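Local coordinates for Endoglucanase(Endo-1,4-beta-glucanase)protein (PDB 6R2J), which probably hydrolyses beta-1,4-glycosidic bonds of cellulose as a family 5 endoglucanase, and binds cellobiose at one end of its TIM barrel, at residues Met142-Ser147 against Phe173-Arg178; Ser180-Trp185 against Tyr203-Tyr208; Leu207-Asp212 against Tyr253-Asp258. One frame throughout, in Å; residues are numbered along the deposited sequence. Where two conformers were deposited one is given.

Contact 1: residues Met142-Ser147 against Phe173-Arg178; sequences MNEPHS and FIEGER. With BGC (beta-D-glucopyranose), chain E; BGC (beta-D-glucopyranose), chain B.
OE1 of E177 takes backbone N-H groups from both segments. S147 N reaches E177 OE1 from across the contact at 3.0 Å in a weak, bent bond, and R178 N donates to the same E177 OE1 at 2.9 Å, almost straight (172°). CG of this glutamate stands opposite the backbone N (chi1 176°) and the chain then bends at chi2, turning the carboxylate back to where OE1 meets both N-H groups. A second glutamate holds the deeper end: E144 N donates to OE1 of E175 at 2.8 Å, nearly linear but from above the carboxylate plane. The other oxygen of E175, OE2, forms a salt bridge with R56, which also bonds N143 OD1. With an alanine in place of E175, the E144 amide would probably be left without its acceptor and R56 without this counter-charge. Between the two glutamates, P145 packs CG on G176 O at 3.4 Å, with CD near E175 CB. Water 1 lies between the segments, accepting from E175 N and within hydrogen-bonding distance of M142 O and F173 O. R178 NH2 donates to O6 of the chain B glucose, though the sugar placement here is doubtful. The Asn-Glu-Pro sequence of family 5 cellulases thus follows strand 136-140 and runs beside the chain leaving strand 171-175 for helix 177-180, with W152 of helix 152-166 against M142 and P145.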
loop_
_atom_site.group_PDB
_atom_site.type_symbol
_atom_site.label_atom_id
_atom_site.label_comp_id
_atom_site.label_asym_id
_atom_site.label_seq_id
_atom_site.Cartn_x
_atom_site.Cartn_y
_atom_site.Cartn_z
ATOM N N MET A 142 -6.497 -5.110 3.029
ATOM C CA MET A 142 -6.866 -4.211 4.118
ATOM C C MET A 142 -5.673 -3.366 4.531
ATOM O O MET A 142 -4.623 -3.910 4.839
ATOM C CB MET A 142 -7.345 -5.001 5.347
ATOM C CG MET A 142 -7.860 -4.166 6.514
ATOM S SD MET A 142 -9.203 -3.085 6.002
ATOM C CE MET A 142 -10.344 -4.241 5.256
ATOM N N ASN A 143 -5.887 -2.063 4.638
ATOM C CA ASN A 143 -4.916 -1.132 5.193
ATOM C C ASN A 143 -4.997 -1.051 6.724
ATOM O O ASN A 143 -6.072 -0.843 7.315
ATOM C CB ASN A 143 -5.135 0.257 4.562
ATOM C CG ASN A 143 -4.186 1.335 5.110
ATOM O OD1 ASN A 143 -3.021 1.344 4.754
ATOM N ND2 ASN A 143 -4.689 2.235 5.970
ATOM N N GLU A 144 -3.842 -1.219 7.356
ATOM C CA GLU A 144 -3.633 -0.894 8.766
ATOM C C GLU A 144 -4.729 -1.389 9.730
ATOM O O GLU A 144 -5.326 -0.586 10.454
ATOM C CB GLU A 144 -3.337 0.576 8.960
ATOM C CG GLU A 144 -1.998 0.985 8.287
ATOM C CD GLU A 144 -1.562 2.437 8.537
ATOM O OE1 GLU A 144 -2.281 3.209 9.210
ATOM O OE2 GLU A 144 -0.481 2.806 8.001
ATOM N N PRO A 145 -4.944 -2.694 9.810
ATOM C CA PRO A 145 -5.768 -3.226 10.904
ATOM C C PRO A 145 -5.254 -2.750 12.248
ATOM O O PRO A 145 -4.052 -2.735 12.501
ATOM C CB PRO A 145 -5.633 -4.745 10.778
ATOM C CG PRO A 145 -4.750 -5.001 9.629
ATOM C CD PRO A 145 -4.394 -3.730 8.918
ATOM N N HIS A 146 -6.176 -2.379 13.126
ATOM C CA HIS A 146 -5.766 -2.031 14.471
ATOM C C HIS A 146 -6.925 -2.251 15.411
ATOM O O HIS A 146 -8.085 -2.108 15.019
ATOM C CB HIS A 146 -5.323 -0.571 14.564
ATOM C CG HIS A 146 -6.426 0.415 14.319
ATOM N ND1 HIS A 146 -7.079 1.085 15.330
ATOM C CD2 HIS A 146 -6.975 0.865 13.169
ATOM C CE1 HIS A 146 -7.971 1.912 14.810
ATOM N NE2 HIS A 146 -7.929 1.795 13.500
ATOM N N SER A 147 -6.584 -2.621 16.648
ATOM C CA SER A 147 -7.571 -2.835 17.701
ATOM C C SER A 147 -8.733 -3.673 17.192
ATOM O O SER A 147 -9.897 -3.301 17.329
ATOM C CB SER A 147 -8.069 -1.509 18.288
ATOM O OG SER A 147 -6.990 -0.692 18.745
ATOM N N PHE A 173 -1.711 -8.849 -0.959
ATOM C CA PHE A 173 -0.878 -8.206 0.049
ATOM C C PHE A 173 -1.577 -8.236 1.402
ATOM O O PHE A 173 -2.729 -7.777 1.547
ATOM C CB PHE A 173 -0.519 -6.791 -0.404
ATOM C CG PHE A 173 0.267 -6.787 -1.710
ATOM C CD1 PHE A 173 -0.364 -6.968 -2.923
ATOM C CD2 PHE A 173 1.649 -6.633 -1.719
ATOM C CE1 PHE A 173 0.358 -6.993 -4.087
ATOM C CE2 PHE A 173 2.364 -6.629 -2.913
ATOM C CZ PHE A 173 1.714 -6.824 -4.069
ATOM N N ILE A 174 -0.871 -8.800 2.378
ATOM C CA ILE A 174 -1.393 -9.027 3.713
ATOM C C ILE A 174 -0.672 -8.092 4.685
ATOM O O ILE A 174 0.541 -8.210 4.906
ATOM C CB ILE A 174 -1.244 -10.501 4.137
ATOM C CG1 ILE A 174 -1.867 -11.449 3.099
ATOM C CG2 ILE A 174 -1.875 -10.731 5.545
ATOM C CD1 ILE A 174 -3.365 -11.322 2.912
ATOM N N GLU A 175 -1.434 -7.201 5.306
ATOM C CA GLU A 175 -0.986 -6.412 6.436
ATOM C C GLU A 175 -1.308 -7.111 7.766
ATOM O O GLU A 175 -2.122 -8.056 7.842
ATOM C CB GLU A 175 -1.636 -5.010 6.361
ATOM C CG GLU A 175 -1.269 -4.315 5.044
ATOM C CD GLU A 175 -1.716 -2.881 4.954
ATOM O OE1 GLU A 175 -1.572 -2.164 5.956
ATOM O OE2 GLU A 175 -2.201 -2.473 3.849
ATOM N N GLY A 176 -0.622 -6.655 8.817
ATOM C CA GLY A 176 -0.814 -7.145 10.157
ATOM C C GLY A 176 -1.358 -6.080 11.101
ATOM O O GLY A 176 -1.585 -4.921 10.760
ATOM N N GLU A 177 -1.553 -6.521 12.329
ATOM C CA GLU A 177 -2.112 -5.727 13.409
ATOM C C GLU A 177 -1.129 -4.616 13.838
ATOM O O GLU A 177 -0.032 -4.420 13.265
ATOM C CB GLU A 177 -2.572 -6.714 14.492
ATOM C CG GLU A 177 -3.128 -6.248 15.800
ATOM C CD GLU A 177 -4.375 -5.386 15.732
ATOM O OE1 GLU A 177 -4.158 -4.211 15.996
ATOM O OE2 GLU A 177 -5.531 -5.849 15.496
ATOM N N ARG A 178 -1.591 -3.823 14.808
ATOM C CA ARG A 178 -0.873 -2.643 15.263
ATOM C C ARG A 178 -0.549 -1.690 14.117
ATOM O O ARG A 178 0.574 -1.192 13.993
ATOM C CB ARG A 178 0.403 -2.995 16.025
ATOM C CG ARG A 178 0.759 -1.922 17.070
ATOM C CD ARG A 178 2.253 -1.692 17.131
ATOM N NE ARG A 178 2.549 -0.374 17.713
ATOM C CZ ARG A 178 2.298 0.790 17.110
ATOM N NH1 ARG A 178 1.762 0.804 15.869
ATOM N NH2 ARG A 178 2.583 1.937 17.748
HETATM C C2 BGC E . 1.954 2.572 13.496
HETATM C C3 BGC E . 2.353 1.682 12.362
HETATM C C4 BGC E . 1.815 2.378 11.156
HETATM C C5 BGC E . 1.773 3.874 11.180
HETATM C C6 BGC E . 1.255 4.224 9.818
HETATM C C1 BGC E . 1.736 4.106 13.449
HETATM O O2 BGC E . 2.722 2.068 14.664
HETATM O O3 BGC E . 1.802 0.364 12.470
HETATM O O4 BGC E . 2.606 1.717 10.196
HETATM O O5 BGC E . 0.831 4.280 12.284
HETATM O O6 BGC E . 0.736 5.578 9.891
HETATM C C2 BGC B . -1.623 6.399 14.794
HETATM C C3 BGC B . -0.903 5.253 14.134
HETATM C C4 BGC B . 0.353 5.166 14.956
HETATM C C5 BGC B . 0.094 4.910 16.479
HETATM C C6 BGC B . 1.362 4.955 17.365
HETATM C C1 BGC B . -2.105 5.978 16.195
HETATM O O1 BGC B . -2.953 6.869 16.848
HETATM O O2 BGC B . -2.787 6.826 14.101
HETATM O O3 BGC B . -0.449 5.463 12.792
HETATM O O4 BGC B . 1.345 4.176 14.720
HETATM O O5 BGC B . -0.962 5.693 17.160
HETATM O O6 BGC B . 2.401 4.306 16.646
HETATM O O HOH W 1 -3.872 -6.493 3.862
#

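Contact 2: residues Ser180-Trp185 against Tyr203-Tyr208; sequences SSAYHW and YEAHLY. With BGC (beta-D-glucopyranose), chain E.
W185 points the rim of its six-membered ring at the strand of Y203, E204 and A205. With CG swung opposite the backbone N (chi1 -169°), the ring leaves CB toward that strand. CE3 meets A205 CB at 3.8 Å, CZ3 comes within 3.4 Å of E204 O, CH2 faces the same E204 O at 3.7 Å, and CZ2 touches CD2 of Y203 at 4.1 Å. That tyrosine atom lies at the indole edge, the two side chains crossing at about a right angle, and W240 meets both rings edge-to-face. Small residues suit the next layer, where A182 CB and A205 CB are 3.6 Å apart. The backbones join through a single bridge between S181 and H206: H206 N donates to S180 O at 2.7 Å, and A182 N to H206 O at 3.0 Å, the latter in the carbonyl plane. NE2 of H206 donates to E204 OE2 at 3.0 Å, with the acceptor in the imidazole plane, while ND1 probably bonds E144 OE2. Apolar packing and two backbone bonds together hold the strand end against 180-185, and the imidazole, with a carboxylate at each nitrogen, is likely to have little freedom to rotate beside the chain E glucose.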
loop_
_atom_site.group_PDB
_atom_site.type_symbol
_atom_site.label_atom_id
_atom_site.label_comp_id
_atom_site.label_asym_id
_atom_site.label_seq_id
_atom_site.Cartn_x
_atom_site.Cartn_y
_atom_site.Cartn_z
ATOM N N SER A 180 -0.192 -2.317 11.056
ATOM C CA SER A 180 0.825 -2.929 10.199
ATOM C C SER A 180 2.188 -2.241 10.349
ATOM O O SER A 180 2.939 -2.086 9.388
ATOM C CB SER A 180 0.404 -2.982 8.739
ATOM O OG SER A 180 1.082 -4.054 8.097
ATOM N N SER A 181 2.527 -1.900 11.587
ATOM C CA SER A 181 3.853 -1.407 11.921
ATOM C C SER A 181 4.946 -2.430 11.634
ATOM O O SER A 181 4.891 -3.574 12.085
ATOM C CB SER A 181 3.867 -1.062 13.411
ATOM O OG SER A 181 5.177 -0.795 13.855
ATOM N N ALA A 182 5.972 -1.982 10.920
ATOM C CA ALA A 182 7.111 -2.837 10.627
ATOM C C ALA A 182 7.954 -3.095 11.874
ATOM O O ALA A 182 8.393 -4.227 12.118
ATOM C CB ALA A 182 7.957 -2.176 9.540
ATOM N N TYR A 183 8.182 -2.063 12.686
ATOM C CA TYR A 183 9.009 -2.218 13.879
ATOM C C TYR A 183 8.402 -3.234 14.843
ATOM O O TYR A 183 9.113 -4.059 15.438
ATOM C CB TYR A 183 9.164 -0.839 14.551
ATOM C CG TYR A 183 9.916 -0.904 15.846
ATOM C CD1 TYR A 183 11.304 -1.059 15.857
ATOM C CD2 TYR A 183 9.244 -0.873 17.071
ATOM C CE1 TYR A 183 12.000 -1.172 17.050
ATOM C CE2 TYR A 183 9.936 -1.000 18.258
ATOM C CZ TYR A 183 11.302 -1.137 18.234
ATOM O OH TYR A 183 11.988 -1.246 19.404
ATOM N N HIS A 184 7.077 -3.200 14.990
ATOM C CA HIS A 184 6.383 -4.021 15.962
ATOM C C HIS A 184 6.006 -5.391 15.418
ATOM O O HIS A 184 5.500 -6.217 16.195
ATOM C CB HIS A 184 5.107 -3.298 16.441
ATOM C CG HIS A 184 5.366 -1.979 17.117
ATOM N ND1 HIS A 184 5.252 -0.761 16.474
ATOM C CD2 HIS A 184 5.740 -1.692 18.389
ATOM C CE1 HIS A 184 5.549 0.214 17.320
ATOM N NE2 HIS A 184 5.841 -0.325 18.493
ATOM N N TRP A 185 6.237 -5.631 14.117
ATOM C CA TRP A 185 5.746 -6.823 13.437
ATOM C C TRP A 185 6.071 -8.122 14.174
ATOM O O TRP A 185 5.164 -8.954 14.344
ATOM C CB TRP A 185 6.329 -6.803 12.017
ATOM C CG TRP A 185 5.706 -7.808 11.189
ATOM C CD1 TRP A 185 6.005 -9.146 11.152
ATOM C CD2 TRP A 185 4.642 -7.606 10.281
ATOM N NE1 TRP A 185 5.154 -9.794 10.297
ATOM C CE2 TRP A 185 4.319 -8.866 9.727
ATOM C CE3 TRP A 185 3.918 -6.485 9.879
ATOM C CZ2 TRP A 185 3.287 -9.032 8.777
ATOM C CZ3 TRP A 185 2.909 -6.647 8.940
ATOM C CH2 TRP A 185 2.603 -7.910 8.394
ATOM N N TYR A 203 3.590 -10.052 2.364
ATOM C CA TYR A 203 3.283 -9.393 3.628
ATOM C C TYR A 203 3.784 -7.969 3.569
ATOM O O TYR A 203 4.777 -7.666 2.910
ATOM C CB TYR A 203 3.890 -10.130 4.803
ATOM C CG TYR A 203 3.204 -11.449 4.989
ATOM C CD1 TYR A 203 3.644 -12.571 4.299
ATOM C CD2 TYR A 203 2.073 -11.564 5.809
ATOM C CE1 TYR A 203 3.017 -13.785 4.448
ATOM C CE2 TYR A 203 1.446 -12.790 5.987
ATOM C CZ TYR A 203 1.923 -13.900 5.300
ATOM O OH TYR A 203 1.326 -15.138 5.451
ATOM N N GLU A 204 3.055 -7.083 4.213
ATOM C CA GLU A 204 3.227 -5.664 3.964
ATOM C C GLU A 204 3.095 -4.942 5.286
ATOM O O GLU A 204 2.086 -5.102 5.982
ATOM C CB GLU A 204 2.146 -5.092 3.047
ATOM C CG GLU A 204 2.083 -3.567 3.159
ATOM C CD GLU A 204 0.991 -2.957 2.270
ATOM O OE1 GLU A 204 0.256 -3.709 1.571
ATOM O OE2 GLU A 204 0.862 -1.720 2.294
ATOM N N ALA A 205 4.089 -4.104 5.579
ATOM C CA ALA A 205 4.135 -3.259 6.762
ATOM C C ALA A 205 4.348 -1.817 6.323
ATOM O O ALA A 205 4.761 -1.539 5.185
ATOM C CB ALA A 205 5.288 -3.635 7.706
ATOM N N HIS A 206 4.102 -0.913 7.283
ATOM C CA HIS A 206 4.248 0.528 7.150
ATOM C C HIS A 206 5.293 0.991 8.139
ATOM O O HIS A 206 5.519 0.352 9.167
ATOM C CB HIS A 206 2.914 1.225 7.411
ATOM C CG HIS A 206 1.882 0.873 6.389
ATOM N ND1 HIS A 206 0.566 1.258 6.472
ATOM C CD2 HIS A 206 1.981 0.141 5.252
ATOM C CE1 HIS A 206 -0.101 0.774 5.438
ATOM N NE2 HIS A 206 0.744 0.128 4.662
ATOM N N LEU A 207 5.948 2.095 7.806
ATOM C CA LEU A 207 7.074 2.535 8.614
ATOM C C LEU A 207 7.283 4.028 8.429
ATOM O O LEU A 207 7.528 4.490 7.315
ATOM C CB LEU A 207 8.343 1.757 8.207
ATOM C CG LEU A 207 9.683 1.982 8.930
ATOM C CD1 LEU A 207 10.565 0.730 8.689
ATOM C CD2 LEU A 207 10.355 3.280 8.495
ATOM N N TYR A 208 7.208 4.765 9.528
ATOM C CA TYR A 208 7.483 6.182 9.546
ATOM C C TYR A 208 8.585 6.466 10.562
ATOM O O TYR A 208 9.000 5.601 11.335
ATOM C CB TYR A 208 6.205 6.972 9.828
ATOM C CG TYR A 208 5.198 6.899 8.701
ATOM C CD1 TYR A 208 5.264 7.785 7.639
ATOM C CD2 TYR A 208 4.169 5.950 8.716
ATOM C CE1 TYR A 208 4.323 7.739 6.613
ATOM C CE2 TYR A 208 3.249 5.860 7.685
ATOM C CZ TYR A 208 3.308 6.771 6.641
ATOM O OH TYR A 208 2.381 6.740 5.626
HETATM C C2 BGC E . 1.954 2.572 13.496
HETATM C C3 BGC E . 2.353 1.682 12.362
HETATM C C4 BGC E . 1.815 2.378 11.156
HETATM C C5 BGC E . 1.773 3.874 11.180
HETATM C C6 BGC E . 1.255 4.224 9.818
HETATM C C1 BGC E . 1.736 4.106 13.449
HETATM O O2 BGC E . 2.722 2.068 14.664
HETATM O O3 BGC E . 1.802 0.364 12.470
HETATM O O4 BGC E . 2.606 1.717 10.196
HETATM O O5 BGC E . 0.831 4.280 12.284
HETATM O O6 BGC E . 0.736 5.578 9.891
HETATM O O HOH W 2 6.846 0.809 12.226
#

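Contact 3: residues Leu207-Asp212 against Tyr253-Asp258; sequences LYFDDD and YGIPDD. With BGC (beta-D-glucopyranose), chain B; BGC (beta-D-glucopyranose), chain E.
L207 O and the backbone of Y253 and G254 meet without a direct conventional hydrogen bond; a CH...O contact and a bridging water do the joining. The CA-H of Y253 points at L207 O, with Y253 CA to L207 O at 3.2 Å and an angle of 139° at the hydrogen. Water 3 completes the link, donating to L207 O at 2.7 Å and accepting from G254 N at 3.1 Å. The same water sits 3.4 Å above the centre of the F209 ring.

Aromatic and apolar packing forms the second group. Y253 CA sits over one face of the Y208 ring, offset toward the rim, and Y208 CE1 lies 3.6 Å from G254 N, so that the ring packs on the main chain at Y253 and G254; a larger side chain in place of the glycine might crowd it. At another side of the ring, the C6 group of the chain E glucose meets the edge. The Y208 hydroxyl is bonded to E252. Farther along, CG2 of I255 presses on F209 CE2 at 3.6 Å, the side chains crossing at a slant. M266 of helix 260-276 also packs against the isoleucine, while A265 meets F209. A branched aliphatic and a phenyl ring suit this place between helix and loop.

A sugar bond makes the third. D212 O accepts from O6 of the chain B glucose, at a distance so short that its exact value is doubtful.

The chemistry is thus divided: a water and a CH donor satisfy the buried carbonyl of L207, F209 and I255 pack as an apolar pair beside the water, and a main-chain oxygen and a tyrosine edge are turned to the sugars.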
loop_
_atom_site.group_PDB
_atom_site.type_symbol
_atom_site.label_atom_id
_atom_site.label_comp_id
_atom_site.label_asym_id
_atom_site.label_seq_id
_atom_site.Cartn_x
_atom_site.Cartn_y
_atom_site.Cartn_z
ATOM N N LEU A 207 5.948 2.095 7.806
ATOM C CA LEU A 207 7.074 2.535 8.614
ATOM C C LEU A 207 7.283 4.028 8.429
ATOM O O LEU A 207 7.528 4.490 7.315
ATOM C CB LEU A 207 8.343 1.757 8.207
ATOM C CG LEU A 207 9.683 1.982 8.930
ATOM C CD1 LEU A 207 10.565 0.730 8.689
ATOM C CD2 LEU A 207 10.355 3.280 8.495
ATOM N N TYR A 208 7.208 4.765 9.528
ATOM C CA TYR A 208 7.483 6.182 9.546
ATOM C C TYR A 208 8.585 6.466 10.562
ATOM O O TYR A 208 9.000 5.601 11.335
ATOM C CB TYR A 208 6.205 6.972 9.828
ATOM C CG TYR A 208 5.198 6.899 8.701
ATOM C CD1 TYR A 208 5.264 7.785 7.639
ATOM C CD2 TYR A 208 4.169 5.950 8.716
ATOM C CE1 TYR A 208 4.323 7.739 6.613
ATOM C CE2 TYR A 208 3.249 5.860 7.685
ATOM C CZ TYR A 208 3.308 6.771 6.641
ATOM O OH TYR A 208 2.381 6.740 5.626
ATOM N N PHE A 209 9.064 7.697 10.556
ATOM C CA PHE A 209 10.289 8.026 11.270
ATOM C C PHE A 209 10.084 8.827 12.556
ATOM O O PHE A 209 11.084 9.144 13.216
ATOM C CB PHE A 209 11.201 8.840 10.343
ATOM C CG PHE A 209 11.664 8.105 9.121
ATOM C CD1 PHE A 209 11.622 6.703 9.062
ATOM C CD2 PHE A 209 12.191 8.812 8.047
ATOM C CE1 PHE A 209 12.072 6.032 7.944
ATOM C CE2 PHE A 209 12.677 8.150 6.942
ATOM C CZ PHE A 209 12.601 6.758 6.881
ATOM N N ASP A 210 8.844 9.235 12.883
ATOM C CA ASP A 210 8.610 10.043 14.075
ATOM C C ASP A 210 8.502 9.155 15.319
ATOM O O ASP A 210 8.366 7.923 15.244
ATOM C CB ASP A 210 7.436 11.024 13.942
ATOM C CG ASP A 210 6.173 10.396 13.401
ATOM O OD1 ASP A 210 6.245 9.277 12.866
ATOM O OD2 ASP A 210 5.097 11.039 13.482
ATOM N N ASP A 211 8.598 9.822 16.485
ATOM C CA ASP A 211 8.839 9.148 17.754
ATOM C C ASP A 211 7.697 8.243 18.141
ATOM O O ASP A 211 7.896 7.293 18.910
ATOM C CB ASP A 211 8.957 10.187 18.841
ATOM C CG ASP A 211 10.247 10.934 18.797
ATOM O OD1 ASP A 211 11.075 10.688 17.893
ATOM O OD2 ASP A 211 10.476 11.738 19.732
ATOM N N ASP A 212 6.504 8.523 17.627
ATOM C CA ASP A 212 5.315 7.747 17.947
ATOM C C ASP A 212 4.919 6.826 16.809
ATOM O O ASP A 212 3.817 6.275 16.826
ATOM C CB ASP A 212 4.170 8.690 18.324
ATOM C CG ASP A 212 3.721 9.563 17.178
ATOM O OD1 ASP A 212 4.208 9.374 16.058
ATOM O OD2 ASP A 212 2.868 10.446 17.394
ATOM N N TYR A 253 5.640 4.804 3.741
ATOM C CA TYR A 253 6.767 5.467 4.378
ATOM C C TYR A 253 6.752 6.836 3.705
ATOM O O TYR A 253 6.372 6.936 2.535
ATOM C CB TYR A 253 8.080 4.729 4.137
ATOM C CG TYR A 253 8.699 5.003 2.806
ATOM C CD1 TYR A 253 8.324 4.263 1.688
ATOM C CD2 TYR A 253 9.665 5.990 2.664
ATOM C CE1 TYR A 253 8.880 4.488 0.499
ATOM C CE2 TYR A 253 10.227 6.235 1.444
ATOM C CZ TYR A 253 9.830 5.502 0.364
ATOM O OH TYR A 253 10.416 5.777 -0.859
ATOM N N GLY A 254 7.133 7.903 4.413
ATOM C CA GLY A 254 7.150 9.235 3.829
ATOM C C GLY A 254 7.830 10.182 4.783
ATOM O O GLY A 254 8.010 9.872 5.962
ATOM N N ILE A 255 8.220 11.339 4.252
ATOM C CA ILE A 255 8.938 12.307 5.071
ATOM C C ILE A 255 8.453 13.706 4.737
ATOM O O ILE A 255 8.061 14.010 3.608
ATOM C CB ILE A 255 10.484 12.247 4.875
ATOM C CG1 ILE A 255 10.883 12.567 3.433
ATOM C CG2 ILE A 255 11.074 10.919 5.265
ATOM C CD1 ILE A 255 12.400 12.576 3.179
ATOM N N PRO A 256 8.473 14.590 5.743
ATOM C CA PRO A 256 8.251 16.008 5.447
ATOM C C PRO A 256 9.433 16.615 4.714
ATOM O O PRO A 256 10.582 16.216 4.896
ATOM C CB PRO A 256 8.086 16.647 6.834
ATOM C CG PRO A 256 7.845 15.450 7.813
ATOM C CD PRO A 256 8.639 14.335 7.199
ATOM N N ASP A 257 9.139 17.630 3.928
ATOM C CA ASP A 257 10.133 18.370 3.176
ATOM C C ASP A 257 10.915 19.397 4.003
ATOM O O ASP A 257 11.720 20.123 3.423
ATOM C CB ASP A 257 9.405 19.075 2.023
ATOM C CG ASP A 257 8.321 20.107 2.503
ATOM O OD1 ASP A 257 8.455 20.637 3.619
ATOM O OD2 ASP A 257 7.354 20.417 1.750
ATOM N N ASP A 258 10.734 19.460 5.320
ATOM C CA ASP A 258 11.415 20.467 6.133
ATOM C C ASP A 258 12.235 19.860 7.264
ATOM O O ASP A 258 12.637 20.562 8.208
ATOM C CB ASP A 258 10.408 21.480 6.678
ATOM C CG ASP A 258 9.424 20.868 7.668
ATOM O OD1 ASP A 258 9.342 19.607 7.737
ATOM O OD2 ASP A 258 8.748 21.667 8.382
HETATM C C2 BGC B . -1.623 6.399 14.794
HETATM C C3 BGC B . -0.903 5.253 14.134
HETATM C C4 BGC B . 0.353 5.166 14.956
HETATM C C5 BGC B . 0.094 4.910 16.479
HETATM C C6 BGC B . 1.362 4.955 17.365
HETATM C C1 BGC B . -2.105 5.978 16.195
HETATM O O1 BGC B . -2.953 6.869 16.848
HETATM O O2 BGC B . -2.787 6.826 14.101
HETATM O O3 BGC B . -0.449 5.463 12.792
HETATM O O4 BGC B . 1.345 4.176 14.720
HETATM O O5 BGC B . -0.962 5.693 17.160
HETATM O O6 BGC B . 2.401 4.306 16.646
HETATM C C2 BGC E . 1.954 2.572 13.496
HETATM C C3 BGC E . 2.353 1.682 12.362
HETATM C C4 BGC E . 1.815 2.378 11.156
HETATM C C5 BGC E . 1.773 3.874 11.180
HETATM C C6 BGC E . 1.255 4.224 9.818
HETATM C C1 BGC E . 1.736 4.106 13.449
HETATM O O2 BGC E . 2.722 2.068 14.664
HETATM O O3 BGC E . 1.802 0.364 12.470
HETATM O O4 BGC E . 2.606 1.717 10.196
HETATM O O5 BGC E . 0.831 4.280 12.284
HETATM O O6 BGC E . 0.736 5.578 9.891
HETATM O O HOH W 3 8.879 6.784 6.761
#

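All three contacts lie at and just beyond the ends of neighbouring parallel strands of the (beta/alpha)8 barrel, from 136-140 through 171-175 and 201-206 to 248-252, and together they help line the cellobiose site. Contacts 1 and 2, with centres 9 Å apart, touch directly: E144 OE2 and H206 ND1 are probably hydrogen-bonded, though 2.4 Å is very short, and I174 O and E204 N probably bond at 2.8 Å, continuing the sheet. Contact 2 passes into contact 3 through the shared L207 and Y208, their centres 13 Å apart. Contacts 1 and 3 stay about 5 Å apart at their nearest atoms, yet the ligand spans them: O6 of the chain B glucose meets R178 and, very closely, D212.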